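Local coordinates for putative outer membrane protein (LpxR) (Salmonella typhimurium, PDB 3FID) that probably removes acyl chains from lipid A in the outer membrane, as a zinc-binding beta-barrel enzyme that modifies lipopolysaccharide, at residues 83-88 against 103-108; 138-143 against 173-178; 183-188 against 219-224. All coordinates share one frame; numbering follows the deposited sequence.

How the interactions relate
Interactions 1 and 3 pair neighbouring strands of the barrel wall; interaction 2 ties the turn before strand 176-188 to strand 140-157. Interactions 1 and 2 adjoin, their centres about 10 Å apart: strand 97-108 pairs with strand 140-157, and a probable backbone hydrogen bond of 2.8 Å runs from G142 N to G106 O. Interaction 1 holds two ligands of a zinc ion; in interaction 2 the side chain of L175 comes within about 9 Å of that ion. Interaction 3 lies across the chain's centre, about 26 Å from interaction 1 between centres, where the outer surface carries detergent. Interactions 2 and 3 share strand 176-188 and just touch, Y178 CE2 lying 4.2 Å from E224 OE1.

Interaction 1. Residues 83-88 against 103-108. With ZN (zinc ion), chain E.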
loop_
_atom_site.group_PDB
_atom_site.type_symbol
_atom_site.label_atom_id
_atom_site.label_comp_id
_atom_site.label_asym_id
_atom_site.label_seq_id
_atom_site.Cartn_x
_atom_site.Cartn_y
_atom_site.Cartn_z
ATOM N N LEU A 83 -12.290 2.446 -2.380
ATOM C CA LEU A 83 -12.534 3.339 -1.230
ATOM C C LEU A 83 -12.843 2.455 -0.029
ATOM O O LEU A 83 -13.686 1.576 -0.118
ATOM C CB LEU A 83 -13.743 4.227 -1.513
ATOM C CG LEU A 83 -14.187 5.182 -0.396
ATOM C CD1 LEU A 83 -13.203 6.377 -0.142
ATOM C CD2 LEU A 83 -15.557 5.678 -0.861
ATOM N N HIS A 84 -12.138 2.647 1.081
ATOM C CA HIS A 84 -12.234 1.639 2.150
ATOM C C HIS A 84 -12.048 2.222 3.536
ATOM O O HIS A 84 -11.441 3.261 3.703
ATOM C CB HIS A 84 -11.273 0.462 1.915
ATOM C CG HIS A 84 -9.873 0.864 1.531
ATOM N ND1 HIS A 84 -8.777 0.611 2.325
ATOM C CD2 HIS A 84 -9.395 1.470 0.419
ATOM C CE1 HIS A 84 -7.684 1.039 1.713
ATOM N NE2 HIS A 84 -8.038 1.585 0.565
ATOM N N THR A 85 -12.625 1.547 4.530
ATOM C CA THR A 85 -12.428 1.955 5.896
ATOM C C THR A 85 -12.331 0.679 6.689
ATOM O O THR A 85 -12.913 -0.315 6.316
ATOM C CB THR A 85 -13.583 2.883 6.421
ATOM O OG1 THR A 85 -13.317 3.252 7.781
ATOM C CG2 THR A 85 -14.957 2.230 6.319
ATOM N N GLY A 86 -11.616 0.693 7.804
ATOM C CA GLY A 86 -11.646 -0.507 8.607
ATOM C C GLY A 86 -11.017 -0.345 9.970
ATOM O O GLY A 86 -10.624 0.740 10.351
ATOM N N LEU A 87 -10.892 -1.476 10.650
ATOM C CA LEU A 87 -10.326 -1.565 11.974
ATOM C C LEU A 87 -9.304 -2.692 11.969
ATOM O O LEU A 87 -9.472 -3.690 11.246
ATOM C CB LEU A 87 -11.434 -1.936 12.965
ATOM C CG LEU A 87 -12.452 -0.848 13.314
ATOM C CD1 LEU A 87 -13.663 -1.507 13.977
ATOM C CD2 LEU A 87 -11.807 0.222 14.215
ATOM N N GLU A 88 -8.266 -2.560 12.790
ATOM C CA GLU A 88 -7.245 -3.596 12.874
ATOM C C GLU A 88 -6.641 -3.713 14.273
ATOM O O GLU A 88 -6.356 -2.704 14.901
ATOM C CB GLU A 88 -6.129 -3.238 11.912
ATOM C CG GLU A 88 -5.088 -4.301 11.696
ATOM C CD GLU A 88 -3.882 -3.712 11.019
ATOM O OE1 GLU A 88 -3.012 -3.173 11.731
ATOM O OE2 GLU A 88 -3.833 -3.756 9.766
ATOM N N THR A 103 -10.313 -6.007 9.522
ATOM C CA THR A 103 -11.437 -6.102 8.583
ATOM C C THR A 103 -11.732 -4.735 7.992
ATOM O O THR A 103 -11.839 -3.767 8.749
ATOM C CB THR A 103 -12.709 -6.644 9.273
ATOM O OG1 THR A 103 -12.420 -7.913 9.873
ATOM C CG2 THR A 103 -13.840 -6.842 8.256
ATOM N N ASP A 104 -11.836 -4.665 6.653
ATOM C CA ASP A 104 -12.295 -3.469 5.926
ATOM C C ASP A 104 -13.689 -3.687 5.370
ATOM O O ASP A 104 -14.054 -4.813 5.044
ATOM C CB ASP A 104 -11.400 -3.152 4.703
ATOM C CG ASP A 104 -10.215 -2.291 5.053
ATOM O OD1 ASP A 104 -9.757 -1.510 4.187
ATOM O OD2 ASP A 104 -9.744 -2.382 6.217
ATOM N N ILE A 105 -14.440 -2.602 5.237
ATOM C CA ILE A 105 -15.551 -2.580 4.306
ATOM C C ILE A 105 -15.194 -1.573 3.231
ATOM O O ILE A 105 -14.509 -0.581 3.479
ATOM C CB ILE A 105 -16.887 -2.222 4.997
ATOM C CG1 ILE A 105 -16.728 -0.959 5.855
ATOM C CG2 ILE A 105 -17.351 -3.443 5.811
ATOM C CD1 ILE A 105 -18.009 -0.535 6.672
ATOM N N GLY A 106 -15.604 -1.857 2.012
ATOM C CA GLY A 106 -15.382 -0.895 0.968
ATOM C C GLY A 106 -16.077 -1.206 -0.333
ATOM O O GLY A 106 -16.937 -2.119 -0.430
ATOM N N VAL A 107 -15.677 -0.439 -1.337
ATOM C CA VAL A 107 -16.234 -0.544 -2.698
ATOM C C VAL A 107 -15.131 -0.322 -3.737
ATOM O O VAL A 107 -14.238 0.518 -3.547
ATOM C CB VAL A 107 -17.444 0.423 -2.954
ATOM C CG1 VAL A 107 -17.091 1.912 -2.656
ATOM C CG2 VAL A 107 -18.035 0.224 -4.403
ATOM N N ILE A 108 -15.180 -1.118 -4.807
ATOM C CA ILE A 108 -14.430 -0.820 -6.033
ATOM C C ILE A 108 -15.487 -0.571 -7.103
ATOM O O ILE A 108 -16.389 -1.398 -7.279
ATOM C CB ILE A 108 -13.535 -2.015 -6.454
ATOM C CG1 ILE A 108 -12.451 -2.275 -5.383
ATOM C CG2 ILE A 108 -12.899 -1.756 -7.801
ATOM C CD1 ILE A 108 -11.751 -3.646 -5.506
HETATM ZN ZN ZN E . -8.442 -0.307 4.176
HETATM O O HOH W 1 -8.462 -3.083 8.567
HETATM O O HOH W 2 -6.549 -1.497 3.800
#
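H84 and D104 meet over a zinc ion on one face of an antiparallel strand pair. The ion is bound by H84 ND1 at 2.1 Å, by D104 OD1, by H54 from the next strand and by a water. A chi1 of 46° sets the imidazole above this face, and the ring's own rotation then points ND1 at the zinc. D104 OD1 lies at the ring edge, near its plane; ring and carboxylate planes are 32° apart. The 3.0 Å between H84 ND1 and D104 OD1 reflects their common metal. In the second shell, D58 accepts a hydrogen bond from H84 NE2 and probably polarises the ring, while K146 forms a salt bridge with D104 OD2. A water lies 2.8 Å from D104 OD2 and 2.9 Å from L87 O.

Packing is tightest at the non-hydrogen-bonded pairs, each of which contains a glycine: G86 and D104 come to 4.0 Å between CA atoms, and D104 OD2 rests 3.6 Å from G86 CA. The other face is looser and largely on the surface. There T85 and I105 lie side by side, CG2 to CG1 at 3.7 Å, and L87 and T103 meet through their backbones, not their side chains. Six backbone hydrogen bonds, two at each of L83-V107, T85-I105 and L87-T103, carry the ladder.

The pair is a hairpin of strands 80-94 and 97-108. Strand 49-60 pairs with the outer edge of strand 80-94 and strand 140-157 with that of strand 97-108, while I108 packs on helix 232-235.

Interaction 2. Residues 138-143 against 173-178; sequences ENRYGY and GNLFQY
Y143 lays one face of its ring over G173: the CA stands 3.9 Å from the ring centroid, 28° off the normal, a CH-pi contact. Beside it, N174 reaches across with its side-chain amide and grips the edge of strand 140-143 twice. Its OD1 accepts the backbone N-H of Y143 in the carbonyl plane (3.2 Å), and its ND2 donates to Y141 O at 2.9 Å, meeting that oxygen further off the C=O direction and out of the carbonyl plane. The amide thus stands in for a peptide group of a paired strand. With CG between the backbone N and the carbonyl carbon (chi1 63°), the amide faces G142, whose CA is 3.1 Å from OD1.

R140 slides past N174 in the opposite direction, guanidinium and amide planes nearly parallel, 10° apart, and bends at chi3 so that NH1 donates to N174 O (2.9 Å) in the guanidinium plane. Alongside, L175 CD2 packs at 4.0 Å on R140 CG. A water bridges Y143 O and F176 N, and within 173-178 G173 N donates to Q177 OE1.

Backbone pairing is replaced here by side-chain amide, guanidinium and water, so the turn before strand 176-188 is tied to strand 140-157 mostly by neutral polar groups: the arginine's charge meets a carbonyl, not a carboxylate.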
loop_
_atom_site.group_PDB
_atom_site.type_symbol
_atom_site.label_atom_id
_atom_site.label_comp_id
_atom_site.label_asym_id
_atom_site.label_seq_id
_atom_site.Cartn_x
_atom_site.Cartn_y
_atom_site.Cartn_z
ATOM N N GLU A 138 -16.949 -1.517 -12.861
ATOM C CA GLU A 138 -18.270 -1.327 -12.241
ATOM C C GLU A 138 -18.302 -1.699 -10.754
ATOM O O GLU A 138 -17.450 -2.477 -10.282
ATOM C CB GLU A 138 -19.295 -2.177 -12.976
ATOM C CG GLU A 138 -19.221 -3.659 -12.647
ATOM C CD GLU A 138 -20.189 -4.500 -13.501
ATOM O OE1 GLU A 138 -20.085 -5.738 -13.464
ATOM O OE2 GLU A 138 -21.018 -3.919 -14.216
ATOM N N ASN A 139 -19.307 -1.186 -10.037
ATOM C CA ASN A 139 -19.404 -1.322 -8.577
ATOM C C ASN A 139 -19.432 -2.767 -8.090
ATOM O O ASN A 139 -20.160 -3.608 -8.640
ATOM C CB ASN A 139 -20.644 -0.606 -8.024
ATOM C CG ASN A 139 -20.520 0.913 -8.035
ATOM O OD1 ASN A 139 -19.479 1.466 -7.687
ATOM N ND2 ASN A 139 -21.605 1.601 -8.429
ATOM N N ARG A 140 -18.625 -3.043 -7.065
ATOM C CA ARG A 140 -18.810 -4.200 -6.215
ATOM C C ARG A 140 -18.445 -3.766 -4.816
ATOM O O ARG A 140 -17.352 -3.265 -4.593
ATOM C CB ARG A 140 -17.976 -5.407 -6.627
ATOM C CG ARG A 140 -18.205 -6.562 -5.658
ATOM C CD ARG A 140 -17.395 -7.767 -5.972
ATOM N NE ARG A 140 -17.789 -8.403 -7.222
ATOM C CZ ARG A 140 -17.179 -9.484 -7.707
ATOM N NH1 ARG A 140 -16.157 -10.036 -7.033
ATOM N NH2 ARG A 140 -17.579 -10.011 -8.856
ATOM N N TYR A 141 -19.401 -3.913 -3.901
ATOM C CA TYR A 141 -19.226 -3.568 -2.496
ATOM C C TYR A 141 -18.752 -4.821 -1.840
ATOM O O TYR A 141 -19.124 -5.924 -2.264
ATOM C CB TYR A 141 -20.564 -3.148 -1.878
ATOM C CG TYR A 141 -20.866 -1.706 -2.111
ATOM C CD1 TYR A 141 -20.520 -0.742 -1.166
ATOM C CD2 TYR A 141 -21.486 -1.288 -3.301
ATOM C CE1 TYR A 141 -20.762 0.623 -1.395
ATOM C CE2 TYR A 141 -21.745 0.066 -3.526
ATOM C CZ TYR A 141 -21.375 1.011 -2.565
ATOM O OH TYR A 141 -21.632 2.337 -2.792
ATOM N N GLY A 142 -17.922 -4.686 -0.815
ATOM C CA GLY A 142 -17.421 -5.884 -0.175
ATOM C C GLY A 142 -16.644 -5.629 1.086
ATOM O O GLY A 142 -16.683 -4.541 1.649
ATOM N N TYR A 143 -15.949 -6.662 1.517
ATOM C CA TYR A 143 -15.171 -6.627 2.732
ATOM C C TYR A 143 -13.812 -7.264 2.428
ATOM O O TYR A 143 -13.684 -8.068 1.478
ATOM C CB TYR A 143 -15.903 -7.415 3.819
ATOM C CG TYR A 143 -15.853 -8.914 3.594
ATOM C CD1 TYR A 143 -16.751 -9.536 2.720
ATOM C CD2 TYR A 143 -14.894 -9.711 4.243
ATOM C CE1 TYR A 143 -16.701 -10.907 2.492
ATOM C CE2 TYR A 143 -14.839 -11.085 4.022
ATOM C CZ TYR A 143 -15.756 -11.673 3.153
ATOM O OH TYR A 143 -15.717 -13.035 2.917
ATOM N N GLY A 173 -12.036 -12.361 0.980
ATOM C CA GLY A 173 -13.233 -11.586 0.692
ATOM C C GLY A 173 -13.531 -11.557 -0.797
ATOM O O GLY A 173 -12.949 -12.328 -1.572
ATOM N N ASN A 174 -14.418 -10.645 -1.198
ATOM C CA ASN A 174 -14.940 -10.616 -2.568
ATOM C C ASN A 174 -14.307 -9.530 -3.433
ATOM O O ASN A 174 -14.686 -9.335 -4.595
ATOM C CB ASN A 174 -16.482 -10.509 -2.564
ATOM C CG ASN A 174 -17.003 -9.204 -1.919
ATOM O OD1 ASN A 174 -16.416 -8.685 -0.943
ATOM N ND2 ASN A 174 -18.146 -8.702 -2.431
ATOM N N LEU A 175 -13.301 -8.852 -2.878
ATOM C CA LEU A 175 -12.575 -7.834 -3.626
ATOM C C LEU A 175 -11.137 -8.285 -3.895
ATOM O O LEU A 175 -10.708 -8.289 -5.056
ATOM C CB LEU A 175 -12.583 -6.495 -2.873
ATOM C CG LEU A 175 -13.928 -5.929 -2.411
ATOM C CD1 LEU A 175 -13.705 -4.625 -1.745
ATOM C CD2 LEU A 175 -14.838 -5.729 -3.603
ATOM N N PHE A 176 -10.408 -8.651 -2.830
ATOM C CA PHE A 176 -9.038 -9.195 -2.935
ATOM C C PHE A 176 -8.871 -10.443 -2.076
ATOM O O PHE A 176 -9.375 -10.520 -0.940
ATOM C CB PHE A 176 -7.973 -8.188 -2.462
ATOM C CG PHE A 176 -8.065 -6.836 -3.119
ATOM C CD1 PHE A 176 -7.404 -6.573 -4.334
ATOM C CD2 PHE A 176 -8.805 -5.825 -2.521
ATOM C CE1 PHE A 176 -7.490 -5.307 -4.921
ATOM C CE2 PHE A 176 -8.880 -4.571 -3.082
ATOM C CZ PHE A 176 -8.226 -4.291 -4.287
ATOM N N GLN A 177 -8.104 -11.387 -2.599
ATOM C CA GLN A 177 -7.849 -12.621 -1.899
ATOM C C GLN A 177 -6.473 -13.109 -2.316
ATOM O O GLN A 177 -6.194 -13.260 -3.497
ATOM C CB GLN A 177 -8.944 -13.648 -2.184
ATOM C CG GLN A 177 -8.811 -14.910 -1.359
ATOM C CD GLN A 177 -10.173 -15.500 -1.049
ATOM O OE1 GLN A 177 -10.950 -14.943 -0.270
ATOM N NE2 GLN A 177 -10.489 -16.603 -1.705
ATOM N N TYR A 178 -5.601 -13.261 -1.326
ATOM C CA TYR A 178 -4.245 -13.756 -1.546
ATOM C C TYR A 178 -3.605 -14.307 -0.280
ATOM O O TYR A 178 -4.088 -14.072 0.834
ATOM C CB TYR A 178 -3.353 -12.697 -2.209
ATOM C CG TYR A 178 -3.006 -11.485 -1.358
ATOM C CD1 TYR A 178 -3.616 -10.249 -1.586
ATOM C CD2 TYR A 178 -2.051 -11.569 -0.328
ATOM C CE1 TYR A 178 -3.252 -9.098 -0.810
ATOM C CE2 TYR A 178 -1.708 -10.468 0.430
ATOM C CZ TYR A 178 -2.309 -9.230 0.180
ATOM O OH TYR A 178 -1.955 -8.130 0.957
HETATM O O HOH W 3 -11.665 -8.904 -0.321
#

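Interaction 3. Residues 183-188 against 219-224. With CXE (pentaethylene glycol monodecyl ether), chain K; CXE (pentaethylene glycol monodecyl ether), chain L; CXE (pentaethylene glycol monodecyl ether), chain M.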
loop_
_atom_site.group_PDB
_atom_site.type_symbol
_atom_site.label_atom_id
_atom_site.label_comp_id
_atom_site.label_asym_id
_atom_site.label_seq_id
_atom_site.Cartn_x
_atom_site.Cartn_y
_atom_site.Cartn_z
ATOM N N ALA A 183 9.805 -11.269 3.887
ATOM C CA ALA A 183 10.604 -10.880 5.038
ATOM C C ALA A 183 11.035 -9.430 4.884
ATOM O O ALA A 183 11.147 -8.934 3.774
ATOM C CB ALA A 183 11.822 -11.818 5.197
ATOM N N THR A 184 11.289 -8.770 6.016
ATOM C CA THR A 184 11.803 -7.421 6.035
ATOM C C THR A 184 13.052 -7.487 6.906
ATOM O O THR A 184 13.091 -8.285 7.831
ATOM C CB THR A 184 10.747 -6.449 6.670
ATOM O OG1 THR A 184 9.513 -6.516 5.928
ATOM C CG2 THR A 184 11.232 -4.986 6.684
ATOM N N VAL A 185 14.076 -6.707 6.569
ATOM C CA VAL A 185 15.169 -6.436 7.512
ATOM C C VAL A 185 15.106 -4.960 7.874
ATOM O O VAL A 185 14.726 -4.119 7.044
ATOM C CB VAL A 185 16.563 -6.818 6.939
ATOM C CG1 VAL A 185 16.693 -8.345 6.932
ATOM C CG2 VAL A 185 16.785 -6.236 5.524
ATOM N N ALA A 186 15.419 -4.641 9.119
ATOM C CA ALA A 186 15.346 -3.262 9.579
ATOM C C ALA A 186 16.434 -2.970 10.587
ATOM O O ALA A 186 16.878 -3.859 11.329
ATOM C CB ALA A 186 13.971 -2.959 10.192
ATOM N N LEU A 187 16.861 -1.722 10.599
ATOM C CA LEU A 187 17.659 -1.205 11.691
ATOM C C LEU A 187 17.062 0.103 12.172
ATOM O O LEU A 187 16.501 0.872 11.374
ATOM C CB LEU A 187 19.103 -1.025 11.239
ATOM C CG LEU A 187 19.535 0.132 10.375
ATOM C CD1 LEU A 187 19.953 1.307 11.290
ATOM C CD2 LEU A 187 20.731 -0.345 9.532
ATOM N N GLY A 188 17.227 0.392 13.458
ATOM C CA GLY A 188 16.545 1.549 14.062
ATOM C C GLY A 188 16.813 1.610 15.555
ATOM O O GLY A 188 17.435 0.705 16.107
ATOM N N VAL A 219 15.285 2.274 9.238
ATOM C CA VAL A 219 15.560 2.088 7.823
ATOM C C VAL A 219 15.285 0.630 7.525
ATOM O O VAL A 219 15.609 -0.226 8.336
ATOM C CB VAL A 219 17.019 2.426 7.446
ATOM C CG1 VAL A 219 17.203 2.313 5.962
ATOM C CG2 VAL A 219 17.405 3.874 7.916
ATOM N N PHE A 220 14.652 0.327 6.394
ATOM C CA PHE A 220 14.205 -1.042 6.169
ATOM C C PHE A 220 14.178 -1.385 4.696
ATOM O O PHE A 220 14.119 -0.495 3.830
ATOM C CB PHE A 220 12.791 -1.302 6.768
ATOM C CG PHE A 220 11.719 -0.533 6.065
ATOM C CD1 PHE A 220 11.430 0.781 6.442
ATOM C CD2 PHE A 220 11.056 -1.086 4.974
ATOM C CE1 PHE A 220 10.465 1.535 5.746
ATOM C CE2 PHE A 220 10.094 -0.346 4.276
ATOM C CZ PHE A 220 9.812 0.977 4.662
ATOM N N ALA A 221 14.229 -2.681 4.435
ATOM C CA ALA A 221 14.117 -3.230 3.087
ATOM C C ALA A 221 13.426 -4.586 3.215
ATOM O O ALA A 221 13.754 -5.364 4.119
ATOM C CB ALA A 221 15.514 -3.361 2.473
ATOM N N GLY A 222 12.440 -4.862 2.351
ATOM C CA GLY A 222 11.697 -6.135 2.408
ATOM C C GLY A 222 11.100 -6.522 1.069
ATOM O O GLY A 222 10.988 -5.695 0.172
ATOM N N VAL A 223 10.710 -7.782 0.951
ATOM C CA VAL A 223 10.013 -8.310 -0.231
ATOM C C VAL A 223 9.006 -9.326 0.269
ATOM O O VAL A 223 9.275 -10.073 1.238
ATOM C CB VAL A 223 10.965 -8.933 -1.291
ATOM C CG1 VAL A 223 11.894 -10.047 -0.691
ATOM C CG2 VAL A 223 10.184 -9.445 -2.499
ATOM N N GLU A 224 7.840 -9.344 -0.372
ATOM C CA GLU A 224 6.827 -10.326 -0.081
ATOM C C GLU A 224 6.330 -10.925 -1.385
ATOM O O GLU A 224 6.012 -10.208 -2.306
ATOM C CB GLU A 224 5.646 -9.693 0.674
ATOM C CG GLU A 224 4.512 -10.693 0.943
ATOM C CD GLU A 224 3.252 -10.052 1.522
ATOM O OE1 GLU A 224 2.403 -9.536 0.768
ATOM O OE2 GLU A 224 3.110 -10.071 2.756
HETATM C C1 CXE K . 18.818 -2.602 6.968
HETATM C C2 CXE K . 17.860 -2.103 5.905
HETATM C C3 CXE K . 18.560 -1.840 4.571
HETATM C C4 CXE K . 19.113 -0.417 4.485
HETATM C C5 CXE K . 19.717 -0.059 3.134
HETATM C C6 CXE K . 19.369 1.388 2.778
HETATM C C7 CXE K . 20.450 2.132 1.991
HETATM C C8 CXE K . 19.957 3.531 1.629
HETATM C C9 CXE K . 20.887 4.278 0.684
HETATM C C10 CXE K . 20.373 5.694 0.439
HETATM O O11 CXE K . 21.349 6.475 -0.253
HETATM C C12 CXE K . 20.817 7.718 -0.718
HETATM C C13 CXE K . 21.675 8.283 -1.849
HETATM O O14 CXE K . 21.094 9.493 -2.359
HETATM C C15 CXE K . 21.213 9.633 -3.776
HETATM C C16 CXE K . 20.139 8.796 -4.476
HETATM O O17 CXE K . 20.067 9.117 -5.868
HETATM C C18 CXE K . 20.415 8.015 -6.706
HETATM C C19 CXE K . 20.702 8.507 -8.119
HETATM O O20 CXE K . 20.580 9.928 -8.147
HETATM C C1 CXE L . 15.498 -11.735 2.568
HETATM C C2 CXE L . 15.617 -10.389 3.265
HETATM C C3 CXE L . 14.737 -9.356 2.578
HETATM C C4 CXE L . 15.527 -8.265 1.872
HETATM C C5 CXE L . 14.987 -8.065 0.455
HETATM C C6 CXE L . 14.752 -6.590 0.131
HETATM C C7 CXE L . 14.947 -6.337 -1.347
HETATM C C8 CXE L . 14.709 -4.890 -1.704
HETATM C C9 CXE L . 15.665 -4.460 -2.801
HETATM C C10 CXE L . 14.952 -4.053 -4.089
HETATM O O11 CXE L . 15.808 -4.352 -5.188
HETATM C C12 CXE L . 15.252 -4.096 -6.481
HETATM C C13 CXE L . 14.302 -5.197 -6.943
HETATM O O14 CXE L . 15.036 -6.355 -7.349
HETATM C C15 CXE L . 14.220 -7.322 -8.019
HETATM C C1 CXE M . 1.895 -19.925 19.801
HETATM C C2 CXE M . 1.784 -20.316 18.340
HETATM C C3 CXE M . 3.059 -19.974 17.568
HETATM C C4 CXE M . 2.763 -19.455 16.161
HETATM C C5 CXE M . 3.962 -19.618 15.226
HETATM C C6 CXE M . 3.807 -18.710 14.009
HETATM C C7 CXE M . 5.094 -18.535 13.199
HETATM C C8 CXE M . 4.769 -17.977 11.811
HETATM C C9 CXE M . 5.954 -17.317 11.103
HETATM C C10 CXE M . 6.022 -17.747 9.640
HETATM O O11 CXE M . 7.049 -17.027 8.959
HETATM C C12 CXE M . 7.734 -17.813 7.969
HETATM C C13 CXE M . 7.603 -17.209 6.560
HETATM O O14 CXE M . 8.829 -17.316 5.826
HETATM C C15 CXE M . 8.806 -16.632 4.569
HETATM C C16 CXE M . 10.186 -16.080 4.195
HETATM O O17 CXE M . 10.363 -16.164 2.773
HETATM C C18 CXE M . 10.946 -15.010 2.150
HETATM C C19 CXE M . 10.999 -15.197 0.629
HETATM O O20 CXE M . 10.252 -14.176 -0.051
HETATM C C21 CXE M . 10.117 -14.379 -1.462
HETATM C C22 CXE M . 10.822 -13.225 -2.162
HETATM O O23 CXE M . 10.649 -13.255 -3.575
HETATM C C24 CXE M . 11.748 -12.649 -4.253
HETATM C C25 CXE M . 12.286 -13.629 -5.274
HETATM O O26 CXE M . 13.491 -13.125 -5.822
#
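F220 supplies the one aromatic ring, and T184 approaches it at a slant, its CG2 packing 4.0 Å from F220 CB. A chi1 of 67° folds the ring back over its own strand; its end leads away from strand 183-188 and reaches R256 on the next strand, 251-263. CB is the part that touches across: it lies 4.0 Å from A186 CB and 3.4 Å from V185 O. G222, opposite T184, adds no side chain to this face, which holds T184, A186 and F220.

The backbones run antiparallel, with paired hydrogen bonds at A183-V223, V185-A221 and L187-V219; V185 N to A221 O is among the shortest at 2.8 Å. Contacts of CA hydrogens with carbonyls fill in between, as from T184 CA to A221 O.

The opposite face, lined by A183, V185, L187, V219, A221 and V223, is apolar and coated by detergent. V219 CG1, anti to its own N, reaches C4 of one decyl chain at 3.6 Å, and V223 CG1 touches C5 of a second at 3.8 Å. A third molecule meets the same V223 CG1 at 3.7 Å through its glycol carbon C22.

Small and aliphatic residues on the detergent-coated face, probably the one toward lipid, alternating with residues turned to the other face, are characteristic of neighbouring strands of an outer-membrane beta-barrel; the detergent tails probably lie where membrane lipid would.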